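Local coordinates for Alr1585 protein (Nostoc sp., PDB 5C2I) that is a haem-containing DyP-type (dye-decolorizing) peroxidase that probably uses hydrogen peroxide to oxidise dyes and other substrates, at residues G32-G37 with S236-D241; E197-V202 with K264-D269; L259-K264 with L446-K451. The protein carries 1 engineered substitution. All coordinates share one frame; numbering follows the deposited sequence.

Contact 1 of 3, residues G32-G37 with S236-D241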
loop_
_atom_site.group_PDB
_atom_site.type_symbol
_atom_site.label_atom_id
_atom_site.label_comp_id
_atom_site.label_asym_id
_atom_site.label_seq_id
_atom_site.Cartn_x
_atom_site.Cartn_y
_atom_site.Cartn_z
ATOM N N GLY A 32 -10.998 -26.609 17.224
ATOM C CA GLY A 32 -10.012 -26.128 16.269
ATOM C C GLY A 32 -8.777 -25.520 16.918
ATOM O O GLY A 32 -8.677 -25.436 18.152
ATOM N N ASN A 33 -7.813 -25.138 16.067
ATOM C CA ASN A 33 -6.549 -24.502 16.468
ATOM C C ASN A 33 -5.557 -25.453 17.116
ATOM O O ASN A 33 -4.450 -25.036 17.472
ATOM C CB ASN A 33 -6.811 -23.294 17.394
ATOM C CG ASN A 33 -5.653 -22.315 17.466
ATOM O OD1 ASN A 33 -4.952 -22.061 16.482
ATOM N ND2 ASN A 33 -5.476 -21.723 18.643
ATOM N N ILE A 34 -5.901 -26.727 17.203
ATOM C CA ILE A 34 -5.041 -27.698 17.840
ATOM C C ILE A 34 -4.251 -28.475 16.761
ATOM O O ILE A 34 -3.060 -28.296 16.651
ATOM C CB ILE A 34 -5.846 -28.625 18.761
ATOM C CG1 ILE A 34 -6.477 -27.790 19.913
ATOM C CG2 ILE A 34 -4.958 -29.703 19.370
ATOM C CD1 ILE A 34 -7.582 -28.528 20.700
ATOM N N LEU A 35 -4.950 -29.270 15.936
ATOM C CA LEU A 35 -4.310 -29.987 14.842
ATOM C C LEU A 35 -3.786 -29.078 13.736
ATOM O O LEU A 35 -2.808 -29.435 13.060
ATOM C CB LEU A 35 -5.238 -31.034 14.253
ATOM C CG LEU A 35 -5.720 -32.095 15.234
ATOM C CD1 LEU A 35 -6.623 -33.084 14.523
ATOM C CD2 LEU A 35 -4.567 -32.806 15.939
ATOM N N LYS A 36 -4.453 -27.936 13.548
ATOM C CA LYS A 36 -4.026 -26.932 12.587
ATOM C C LYS A 36 -4.390 -25.586 13.147
ATOM O O LYS A 36 -5.495 -25.378 13.654
ATOM C CB LYS A 36 -4.726 -27.159 11.221
ATOM C CG LYS A 36 -4.371 -26.133 10.133
ATOM C CD LYS A 36 -4.678 -26.697 8.743
ATOM C CE LYS A 36 -4.632 -25.616 7.660
ATOM N NZ LYS A 36 -3.294 -24.943 7.699
ATOM N N GLY A 37 -3.471 -24.642 13.047
ATOM C CA GLY A 37 -3.689 -23.282 13.565
ATOM C C GLY A 37 -4.855 -22.566 12.904
ATOM O O GLY A 37 -5.144 -22.787 11.731
ATOM N N SER A 236 0.515 -37.485 20.419
ATOM C CA SER A 236 1.460 -36.478 20.840
ATOM C C SER A 236 0.788 -35.112 21.077
ATOM O O SER A 236 1.426 -34.179 21.570
ATOM C CB SER A 236 2.617 -36.324 19.858
ATOM O OG SER A 236 2.108 -35.663 18.706
ATOM N N ILE A 237 -0.502 -35.015 20.785
ATOM C CA ILE A 237 -1.213 -33.769 21.005
ATOM C C ILE A 237 -2.621 -33.947 21.626
ATOM O O ILE A 237 -3.064 -33.067 22.374
ATOM C CB ILE A 237 -1.273 -32.946 19.682
ATOM C CG1 ILE A 237 -1.704 -31.516 19.907
ATOM C CG2 ILE A 237 -2.175 -33.606 18.622
ATOM C CD1 ILE A 237 -1.543 -30.612 18.694
ATOM N N LEU A 238 -3.317 -35.038 21.295
ATOM C CA LEU A 238 -4.657 -35.277 21.826
ATOM C C LEU A 238 -4.684 -36.193 23.033
ATOM O O LEU A 238 -3.902 -37.101 23.119
ATOM C CB LEU A 238 -5.560 -35.861 20.729
ATOM C CG LEU A 238 -5.675 -35.028 19.455
ATOM C CD1 LEU A 238 -6.734 -35.598 18.547
ATOM C CD2 LEU A 238 -5.970 -33.566 19.750
ATOM N N VAL A 239 -5.651 -35.971 23.918
ATOM C CA VAL A 239 -6.003 -36.934 24.950
ATOM C C VAL A 239 -7.517 -37.045 24.998
ATOM O O VAL A 239 -8.266 -36.073 24.727
ATOM C CB VAL A 239 -5.548 -36.642 26.391
ATOM C CG1 VAL A 239 -4.046 -36.884 26.561
ATOM C CG2 VAL A 239 -5.966 -35.253 26.761
ATOM N N GLU A 240 -7.956 -38.204 25.400
ATOM C CA GLU A 240 -9.386 -38.414 25.617
ATOM C C GLU A 240 -9.893 -37.411 26.637
ATOM O O GLU A 240 -9.297 -37.234 27.696
ATOM C CB GLU A 240 -9.664 -39.803 26.154
ATOM C CG GLU A 240 -9.764 -40.850 25.102
ATOM C CD GLU A 240 -10.121 -42.212 25.685
ATOM O OE1 GLU A 240 -10.717 -42.297 26.776
ATOM O OE2 GLU A 240 -9.756 -43.198 25.042
ATOM N N ASP A 241 -11.000 -36.754 26.332
ATOM C CA ASP A 241 -11.631 -35.920 27.338
ATOM C C ASP A 241 -12.392 -36.882 28.289
ATOM O O ASP A 241 -13.373 -37.495 27.892
ATOM C CB ASP A 241 -12.576 -34.932 26.692
ATOM C CG ASP A 241 -13.279 -34.019 27.710
ATOM O OD1 ASP A 241 -13.187 -34.268 28.942
ATOM O OD2 ASP A 241 -13.890 -33.039 27.240
#
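A buried apolar seam joins the loop that follows helix 24-29 to segment 236-241, which carries strand 239-240, with Ile34 and Leu35 packed against Ile237 and Leu238. It ties the dimeric alpha+beta barrel family region to the C-terminal peroxidase region. Ile237 sends its two branches to different partners. CG1 is anti to the backbone N (chi1 -167°), and the extended chain carries CD1 to Ile34, where it lies 3.6 Å from CG2 of Ile34. The same Ile237 CD1 also rests 3.4 Å from the carbonyl O of Ile34. Meanwhile Ile237 CG2 meets CD2 of Leu35 at 3.7 Å. Leu238 closes the group with one methyl, its CD2 lying 4.0 Å from Ile34 CG2 and 4.1 Å from Leu35 CD2, and its side chain crosses that of Leu35 at about a right angle. Branched aliphatic residues suit this place because each presents methyls in more than one direction. The backbone oxygens of Asn33 and Ile34 are both bonded to Arg365, which anchors the loop. Around the seam, Leu30 touches both leucines, Phe389 of strand 383-390 packs on both isoleucines, and Ser252 of strand 250-261 and Ala458 of strand 448-458 lie against Ile34.

Contact 2 of 3, residues E197-V202 with K264-D269. With HEM (protoporphyrin IX containing Fe), chain E.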
loop_
_atom_site.group_PDB
_atom_site.type_symbol
_atom_site.label_atom_id
_atom_site.label_comp_id
_atom_site.label_asym_id
_atom_site.label_seq_id
_atom_site.Cartn_x
_atom_site.Cartn_y
_atom_site.Cartn_z
ATOM N N GLU A 197 8.793 -12.997 14.694
ATOM C CA GLU A 197 8.657 -12.599 16.099
ATOM C C GLU A 197 9.472 -11.296 16.241
ATOM O O GLU A 197 10.179 -10.883 15.323
ATOM C CB GLU A 197 9.109 -13.726 17.014
ATOM C CG GLU A 197 10.487 -14.286 16.726
ATOM C CD GLU A 197 11.596 -13.290 17.067
ATOM O OE1 GLU A 197 11.526 -12.649 18.128
ATOM O OE2 GLU A 197 12.525 -13.117 16.263
ATOM N N HIS A 198 9.338 -10.613 17.371
ATOM C CA HIS A 198 9.866 -9.257 17.537
ATOM C C HIS A 198 11.362 -9.070 17.319
ATOM O O HIS A 198 11.771 -7.988 16.993
ATOM C CB HIS A 198 9.487 -8.735 18.931
ATOM C CG HIS A 198 8.138 -8.094 18.971
ATOM N ND1 HIS A 198 7.042 -8.680 19.558
ATOM C CD2 HIS A 198 7.719 -6.899 18.502
ATOM C CE1 HIS A 198 5.984 -7.896 19.408
ATOM N NE2 HIS A 198 6.381 -6.793 18.798
ATOM N N PHE A 199 12.174 -10.101 17.555
ATOM C CA PHE A 199 13.606 -9.987 17.275
ATOM C C PHE A 199 13.912 -10.045 15.788
ATOM O O PHE A 199 15.055 -9.810 15.387
ATOM C CB PHE A 199 14.430 -11.053 18.038
ATOM C CG PHE A 199 14.341 -10.974 19.534
ATOM C CD1 PHE A 199 14.280 -9.767 20.208
ATOM C CD2 PHE A 199 14.361 -12.141 20.291
ATOM C CE1 PHE A 199 14.262 -9.713 21.602
ATOM C CE2 PHE A 199 14.335 -12.114 21.683
ATOM C CZ PHE A 199 14.291 -10.880 22.351
ATOM N N GLY A 200 12.895 -10.266 14.959
ATOM C CA GLY A 200 13.025 -10.146 13.504
ATOM C C GLY A 200 13.196 -11.469 12.782
ATOM O O GLY A 200 13.369 -11.478 11.579
ATOM N N PHE A 201 13.106 -12.584 13.492
ATOM C CA PHE A 201 13.263 -13.886 12.880
ATOM C C PHE A 201 11.927 -14.493 12.461
ATOM O O PHE A 201 10.947 -14.471 13.202
ATOM C CB PHE A 201 13.967 -14.857 13.839
ATOM C CG PHE A 201 15.387 -14.451 14.170
ATOM C CD1 PHE A 201 15.622 -13.420 15.071
ATOM C CD2 PHE A 201 16.457 -15.060 13.560
ATOM C CE1 PHE A 201 16.917 -13.042 15.394
ATOM C CE2 PHE A 201 17.771 -14.661 13.845
ATOM C CZ PHE A 201 18.008 -13.645 14.748
ATOM N N VAL A 202 11.905 -15.067 11.282
ATOM C CA VAL A 202 10.733 -15.810 10.810
ATOM C C VAL A 202 10.389 -16.881 11.833
ATOM O O VAL A 202 11.286 -17.529 12.396
ATOM C CB VAL A 202 10.975 -16.435 9.439
ATOM C CG1 VAL A 202 9.757 -17.231 8.991
ATOM C CG2 VAL A 202 11.176 -15.317 8.450
ATOM N N LYS A 264 15.549 -3.967 21.913
ATOM C CA LYS A 264 16.675 -3.028 21.874
ATOM C C LYS A 264 17.951 -3.682 22.427
ATOM O O LYS A 264 19.028 -3.626 21.794
ATOM C CB LYS A 264 16.343 -1.763 22.668
ATOM C CG LYS A 264 17.415 -0.680 22.610
ATOM C CD LYS A 264 17.001 0.501 23.484
ATOM C CE LYS A 264 18.173 1.392 23.816
ATOM N NZ LYS A 264 18.590 2.092 22.582
ATOM N N ALA A 265 17.830 -4.306 23.588
ATOM C CA ALA A 265 18.982 -4.918 24.247
ATOM C C ALA A 265 19.459 -6.173 23.516
ATOM O O ALA A 265 20.671 -6.403 23.397
ATOM C CB ALA A 265 18.655 -5.237 25.699
ATOM N N PHE A 266 18.521 -6.949 22.994
ATOM C CA PHE A 266 18.850 -8.130 22.192
ATOM C C PHE A 266 19.708 -7.729 20.991
ATOM O O PHE A 266 20.765 -8.334 20.749
ATOM C CB PHE A 266 17.594 -8.881 21.773
ATOM C CG PHE A 266 17.852 -10.103 20.908
ATOM C CD1 PHE A 266 18.069 -9.978 19.558
ATOM C CD2 PHE A 266 17.897 -11.371 21.478
ATOM C CE1 PHE A 266 18.301 -11.102 18.772
ATOM C CE2 PHE A 266 18.170 -12.479 20.714
ATOM C CZ PHE A 266 18.355 -12.360 19.357
ATOM N N ARG A 267 19.258 -6.731 20.237
ATOM C CA ARG A 267 19.989 -6.280 19.054
ATOM C C ARG A 267 21.412 -5.803 19.435
ATOM O O ARG A 267 22.386 -6.080 18.697
ATOM C CB ARG A 267 19.254 -5.151 18.331
ATOM C CG ARG A 267 17.933 -5.560 17.713
ATOM C CD ARG A 267 18.050 -6.055 16.282
ATOM N NE ARG A 267 16.777 -6.700 15.869
ATOM C CZ ARG A 267 15.657 -6.051 15.525
ATOM N NH1 ARG A 267 15.590 -4.711 15.535
ATOM N NH2 ARG A 267 14.557 -6.755 15.180
ATOM N N GLU A 268 21.537 -5.060 20.540
ATOM C CA GLU A 268 22.855 -4.588 21.009
ATOM C C GLU A 268 23.779 -5.769 21.345
ATOM O O GLU A 268 24.968 -5.766 20.989
ATOM C CB GLU A 268 22.747 -3.682 22.247
ATOM C CG GLU A 268 22.100 -2.344 21.961
ATOM C CD GLU A 268 21.784 -1.512 23.220
ATOM O OE1 GLU A 268 22.019 -2.001 24.366
ATOM O OE2 GLU A 268 21.276 -0.371 23.059
ATOM N N ASP A 269 23.219 -6.791 22.000
ATOM C CA ASP A 269 24.007 -7.968 22.441
ATOM C C ASP A 269 24.441 -8.770 21.195
ATOM O O ASP A 269 25.596 -9.181 21.086
ATOM C CB ASP A 269 23.152 -8.773 23.409
ATOM C CG ASP A 269 23.959 -9.607 24.414
ATOM O OD1 ASP A 269 25.200 -9.507 24.419
ATOM O OD2 ASP A 269 23.297 -10.389 25.131
HETATM C CHA HEM E . 11.621 -22.421 16.912
HETATM C CHB HEM E . 11.789 -17.861 18.473
HETATM C CHC HEM E . 10.184 -19.307 22.804
HETATM C CHD HEM E . 10.275 -23.872 21.279
HETATM C C1A HEM E . 11.828 -21.052 16.965
HETATM C C2A HEM E . 12.346 -20.260 15.898
HETATM C C3A HEM E . 12.390 -18.984 16.340
HETATM C C4A HEM E . 11.881 -18.985 17.657
HETATM C CMA HEM E . 12.830 -17.759 15.584
HETATM C CAA HEM E . 12.775 -20.734 14.503
HETATM C CBA HEM E . 11.704 -20.798 13.411
HETATM C CGA HEM E . 10.635 -21.769 13.832
HETATM O O1A HEM E . 10.750 -23.016 13.644
HETATM O O2A HEM E . 9.626 -21.320 14.380
HETATM C C1B HEM E . 11.315 -17.879 19.784
HETATM C C2B HEM E . 11.149 -16.704 20.596
HETATM C C3B HEM E . 10.670 -17.089 21.770
HETATM C C4B HEM E . 10.599 -18.550 21.703
HETATM C CMB HEM E . 11.435 -15.314 20.149
HETATM C CAB HEM E . 10.244 -16.314 22.962
HETATM C CBB HEM E . 9.844 -15.031 22.921
HETATM C C1C HEM E . 10.112 -20.710 22.796
HETATM C C2C HEM E . 9.859 -21.517 23.886
HETATM C C3C HEM E . 9.910 -22.816 23.450
HETATM C C4C HEM E . 10.173 -22.774 22.076
HETATM C CMC HEM E . 9.521 -21.094 25.286
HETATM C CAC HEM E . 9.765 -24.061 24.203
HETATM C CBC HEM E . 10.056 -24.293 25.459
HETATM C C1D HEM E . 10.542 -23.780 19.915
HETATM C C2D HEM E . 10.561 -24.970 19.071
HETATM C C3D HEM E . 10.979 -24.585 17.873
HETATM C C4D HEM E . 11.162 -23.123 17.994
HETATM C CMD HEM E . 10.209 -26.397 19.457
HETATM C CAD HEM E . 11.118 -25.459 16.659
HETATM C CBD HEM E . 12.474 -26.169 16.571
HETATM C CGD HEM E . 12.502 -27.043 15.360
HETATM O O1D HEM E . 13.427 -26.858 14.574
HETATM O O2D HEM E . 11.625 -27.947 15.138
HETATM N NA HEM E . 11.620 -20.272 18.063
HETATM N NB HEM E . 11.052 -18.923 20.506
HETATM N NC HEM E . 10.402 -21.478 21.707
HETATM N ND HEM E . 10.982 -22.704 19.257
HETATM FE FE HEM E . 11.046 -20.878 19.874
HETATM O O HOH W 1 8.771 -20.537 19.457
#
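Glu197 OE1 is gripped by two donors, the backbone N of Phe199 at 2.7 Å and NE2 of Gln261, bracing the turn that carries Phe199, whose ring stacks on Phe266. The Phe199 N-H comes from above the carboxylate plane. The other oxygen, Glu197 OE2, takes the N-H of Phe201 at 2.9 Å, on its anti side and somewhat out of plane. A first torsion that sets CG between the backbone N and the carbonyl carbon (chi1 52°), followed by a bend at chi2, folds the carboxylate back over its own type I turn, Glu197 to Gly200. At the backbone angles of Gly200 a CB would jam against the carbonyl O of Phe199, which calls for glycine, and it would also crowd Arg267 NH2.

The rings of Phe199 and Phe266 form a face-to-face stack, their centroids 3.9 Å apart and their planes at 9°. CE1 of Phe199 reaches CB of Phe266 at 3.4 Å, while Phe266 CE1 stands at the edge of the Phe201 ring. Putting an alanine in place of Phe199 would probably strip Phe266 of its stacking partner and open a gap between the turn and helix 263-277. Beside the stack, Arg267 NH2 donates to Phe199 O at 3.1 Å. The oxygen lies in the guanidinium plane, yet the donor stands above the carbonyl plane. Arg267 NH1 is held in turn by a salt bridge to Glu377.

Phe201 CB packs 3.6 Å from the haem methyl CMA, and Glu197 OE1 lies 3.3 Å from CMB. Two backbone N-H groups and the Gln261 amide thus grip the Glu197 carboxylate beside the haem edge, an arrangement consistent with a negative charge stabilised by dipoles.

Contact 3 of 3, residues L259-K264 with L446-K451. With HEM (protoporphyrin IX containing Fe), chain E.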
loop_
_atom_site.group_PDB
_atom_site.type_symbol
_atom_site.label_atom_id
_atom_site.label_comp_id
_atom_site.label_asym_id
_atom_site.label_seq_id
_atom_site.Cartn_x
_atom_site.Cartn_y
_atom_site.Cartn_z
ATOM N N LEU A 259 5.564 -13.712 27.141
ATOM C CA LEU A 259 7.037 -13.612 27.135
ATOM C C LEU A 259 7.441 -12.261 26.545
ATOM O O LEU A 259 7.392 -12.055 25.337
ATOM C CB LEU A 259 7.619 -14.792 26.337
ATOM C CG LEU A 259 7.276 -16.194 26.817
ATOM C CD1 LEU A 259 7.975 -17.268 25.966
ATOM C CD2 LEU A 259 7.630 -16.365 28.282
ATOM N N GLU A 260 7.880 -11.375 27.419
ATOM C CA GLU A 260 8.318 -10.045 27.033
ATOM C C GLU A 260 9.704 -10.080 26.413
ATOM O O GLU A 260 10.602 -10.750 26.939
ATOM C CB GLU A 260 8.353 -9.133 28.242
ATOM C CG GLU A 260 8.708 -7.692 27.928
ATOM C CD GLU A 260 8.649 -6.829 29.146
ATOM O OE1 GLU A 260 9.561 -6.988 29.980
ATOM O OE2 GLU A 260 7.686 -6.055 29.303
ATOM N N GLN A 261 9.870 -9.350 25.304
ATOM C CA GLN A 261 11.109 -9.370 24.556
ATOM C C GLN A 261 11.754 -8.004 24.514
ATOM O O GLN A 261 11.166 -7.072 24.007
ATOM C CB GLN A 261 10.855 -9.854 23.114
ATOM C CG GLN A 261 10.382 -11.278 23.004
ATOM C CD GLN A 261 9.991 -11.640 21.587
ATOM O OE1 GLN A 261 8.809 -11.675 21.234
ATOM N NE2 GLN A 261 10.996 -11.899 20.750
ATOM N N ASN A 262 12.971 -7.909 25.043
ATOM C CA ASN A 262 13.704 -6.646 25.039
ATOM C C ASN A 262 14.493 -6.564 23.721
ATOM O O ASN A 262 15.645 -6.999 23.621
ATOM C CB ASN A 262 14.583 -6.510 26.256
ATOM C CG ASN A 262 15.264 -5.157 26.329
ATOM O OD1 ASN A 262 15.363 -4.445 25.338
ATOM N ND2 ASN A 262 15.765 -4.813 27.495
ATOM N N VAL A 263 13.834 -6.023 22.707
ATOM C CA VAL A 263 14.371 -6.001 21.351
ATOM C C VAL A 263 15.604 -5.123 21.272
ATOM O O VAL A 263 16.606 -5.491 20.655
ATOM C CB VAL A 263 13.301 -5.502 20.358
ATOM C CG1 VAL A 263 13.864 -5.415 18.945
ATOM C CG2 VAL A 263 12.092 -6.423 20.373
ATOM N N LYS A 264 15.549 -3.967 21.913
ATOM C CA LYS A 264 16.675 -3.028 21.874
ATOM C C LYS A 264 17.951 -3.682 22.427
ATOM O O LYS A 264 19.028 -3.626 21.794
ATOM C CB LYS A 264 16.343 -1.763 22.668
ATOM C CG LYS A 264 17.415 -0.680 22.610
ATOM C CD LYS A 264 17.001 0.501 23.484
ATOM C CE LYS A 264 18.173 1.392 23.816
ATOM N NZ LYS A 264 18.590 2.092 22.582
ATOM N N LEU A 446 19.963 -13.159 28.622
ATOM C CA LEU A 446 18.546 -13.524 28.426
ATOM C C LEU A 446 17.741 -12.252 28.307
ATOM O O LEU A 446 17.716 -11.438 29.228
ATOM C CB LEU A 446 18.042 -14.367 29.599
ATOM C CG LEU A 446 16.573 -14.754 29.626
ATOM C CD1 LEU A 446 16.220 -15.574 28.417
ATOM C CD2 LEU A 446 16.256 -15.500 30.921
ATOM N N TRP A 447 17.112 -12.057 27.146
ATOM C CA TRP A 447 16.357 -10.865 26.851
ATOM C C TRP A 447 14.839 -11.132 26.744
ATOM O O TRP A 447 14.100 -10.319 26.174
ATOM C CB TRP A 447 16.893 -10.239 25.589
ATOM C CG TRP A 447 18.276 -9.752 25.753
ATOM C CD1 TRP A 447 19.374 -10.219 25.059
ATOM C CD2 TRP A 447 18.783 -8.791 26.702
ATOM N NE1 TRP A 447 20.490 -9.569 25.484
ATOM C CE2 TRP A 447 20.164 -8.692 26.486
ATOM C CE3 TRP A 447 18.199 -7.992 27.709
ATOM C CZ2 TRP A 447 20.984 -7.849 27.252
ATOM C CZ3 TRP A 447 19.010 -7.161 28.465
ATOM C CH2 TRP A 447 20.382 -7.078 28.225
ATOM N N ILE A 448 14.406 -12.261 27.299
ATOM C CA ILE A 448 12.995 -12.662 27.383
ATOM C C ILE A 448 12.607 -12.807 28.852
ATOM O O ILE A 448 13.368 -13.412 29.632
ATOM C CB ILE A 448 12.790 -13.965 26.594
ATOM C CG1 ILE A 448 13.021 -13.664 25.110
ATOM C CG2 ILE A 448 11.415 -14.549 26.845
ATOM C CD1 ILE A 448 13.137 -14.887 24.196
ATOM N N ASN A 449 11.516 -12.166 29.264
ATOM C CA ASN A 449 11.052 -12.211 30.652
ATOM C C ASN A 449 9.663 -12.826 30.705
ATOM O O ASN A 449 8.757 -12.374 29.982
ATOM C CB ASN A 449 10.937 -10.810 31.254
ATOM C CG ASN A 449 12.161 -9.965 31.008
ATOM O OD1 ASN A 449 13.282 -10.380 31.310
ATOM N ND2 ASN A 449 11.958 -8.758 30.439
ATOM N N MET A 450 9.500 -13.831 31.540
ATOM C CA MET A 450 8.198 -14.456 31.776
ATOM C C MET A 450 7.332 -13.518 32.604
ATOM O O MET A 450 7.671 -13.196 33.758
ATOM C CB MET A 450 8.433 -15.776 32.498
ATOM C CG MET A 450 7.235 -16.409 33.160
ATOM S SD MET A 450 5.845 -16.741 32.073
ATOM C CE MET A 450 4.809 -17.617 33.261
ATOM N N LYS A 451 6.205 -13.095 32.041
ATOM C CA LYS A 451 5.318 -12.128 32.698
ATOM C C LYS A 451 4.026 -12.747 33.237
ATOM O O LYS A 451 3.216 -12.057 33.831
ATOM C CB LYS A 451 4.940 -11.023 31.685
ATOM C CG LYS A 451 6.107 -10.223 31.110
ATOM C CD LYS A 451 7.077 -9.714 32.155
ATOM C CE LYS A 451 6.435 -8.673 33.013
ATOM N NZ LYS A 451 7.492 -8.052 33.850
HETATM C CHA HEM E . 11.621 -22.421 16.912
HETATM C CHB HEM E . 11.789 -17.861 18.473
HETATM C CHC HEM E . 10.184 -19.307 22.804
HETATM C CHD HEM E . 10.275 -23.872 21.279
HETATM C C1A HEM E . 11.828 -21.052 16.965
HETATM C C2A HEM E . 12.346 -20.260 15.898
HETATM C C3A HEM E . 12.390 -18.984 16.340
HETATM C C4A HEM E . 11.881 -18.985 17.657
HETATM C CMA HEM E . 12.830 -17.759 15.584
HETATM C CAA HEM E . 12.775 -20.734 14.503
HETATM C CBA HEM E . 11.704 -20.798 13.411
HETATM C CGA HEM E . 10.635 -21.769 13.832
HETATM O O1A HEM E . 10.750 -23.016 13.644
HETATM O O2A HEM E . 9.626 -21.320 14.380
HETATM C C1B HEM E . 11.315 -17.879 19.784
HETATM C C2B HEM E . 11.149 -16.704 20.596
HETATM C C3B HEM E . 10.670 -17.089 21.770
HETATM C C4B HEM E . 10.599 -18.550 21.703
HETATM C CMB HEM E . 11.435 -15.314 20.149
HETATM C CAB HEM E . 10.244 -16.314 22.962
HETATM C CBB HEM E . 9.844 -15.031 22.921
HETATM C C1C HEM E . 10.112 -20.710 22.796
HETATM C C2C HEM E . 9.859 -21.517 23.886
HETATM C C3C HEM E . 9.910 -22.816 23.450
HETATM C C4C HEM E . 10.173 -22.774 22.076
HETATM C CMC HEM E . 9.521 -21.094 25.286
HETATM C CAC HEM E . 9.765 -24.061 24.203
HETATM C CBC HEM E . 10.056 -24.293 25.459
HETATM C C1D HEM E . 10.542 -23.780 19.915
HETATM C C2D HEM E . 10.561 -24.970 19.071
HETATM C C3D HEM E . 10.979 -24.585 17.873
HETATM C C4D HEM E . 11.162 -23.123 17.994
HETATM C CMD HEM E . 10.209 -26.397 19.457
HETATM C CAD HEM E . 11.118 -25.459 16.659
HETATM C CBD HEM E . 12.474 -26.169 16.571
HETATM C CGD HEM E . 12.502 -27.043 15.360
HETATM O O1D HEM E . 13.427 -26.858 14.574
HETATM O O2D HEM E . 11.625 -27.947 15.138
HETATM N NA HEM E . 11.620 -20.272 18.063
HETATM N NB HEM E . 11.052 -18.923 20.506
HETATM N NC HEM E . 10.402 -21.478 21.707
HETATM N ND HEM E . 10.982 -22.704 19.257
HETATM FE FE HEM E . 11.046 -20.878 19.874
HETATM O O HOH W 2 9.705 -6.140 32.345
HETATM O O HOH W 1 8.771 -20.537 19.457
#
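Two flat groups meet where the carboxylate of Glu260 receives the amide of Asn449, their planes 80° apart. Asn449 ND2 donates to OE1 of Glu260 at 3.0 Å, the oxygen lying close to the amide plane and using its anti lone pair. Glu260 OE2 is bonded to the backbone of Gly381, while a water donates to OE1 and accepts a weak bond from Lys451 NZ. Lys451 CG lies 3.8 Å from Glu260 CB. The Asn262 amide meets the Trp447 ring obliquely, ND2 of Asn262 lying 4.0 Å from CE3 of Trp447.

Glu260, Asn449 and Lys451 belong to the antiparallel pairing of strands 250-261 and 448-458 in the sheet of the C-terminal peroxidase region, while Asn262 and Trp447 lie just off its end. Glu260 and Asn449 are a hydrogen-bonded pair, joined by N-H to O bonds in both directions. Asn262 N donates to Trp447 O at 2.9 Å, almost straight. Asn262 is the N-cap of helix 263-277: with CG anti to the backbone N (chi1 -175°), its OD1 takes the N-H of Ala265, a role that asparagine's short amide fits.

Leu259, Gln261 and Ile448 share the opposite face, turned to the haem. Apolar Leu259 and Ile448 suit the haem vinyl group, whose CAB lies 3.5 Å from Ile448 CD1. Gln261 NE2, hydrogen-bonded to Glu197, also lies 3.5 Å from the haem methyl CMB.

How the contacts relate
Contacts 2 and 3 form one neighbourhood, their centres 10 Å apart; they share Lys264, and helix 263-277 follows the strand of contact 3 after the single residue Asn262. Gln261 NE2 of contact 3 lies 2.8 Å from Glu197 OE1 of contact 2. Trp447 of contact 3 leans on the helix, with NE1 bonded to Asp269 OD2 at 2.9 Å. Both contacts border the haem and supply residues of its pocket. Contact 1 lies on the other side of the chain's centre, 31 Å from contact 2 and 28 Å from contact 3 between centres. It reaches the sheet of contact 3 through strand 239-240, the neighbour of strand 250-261, and the Ile237 side chain remains about 13 Å from the haem.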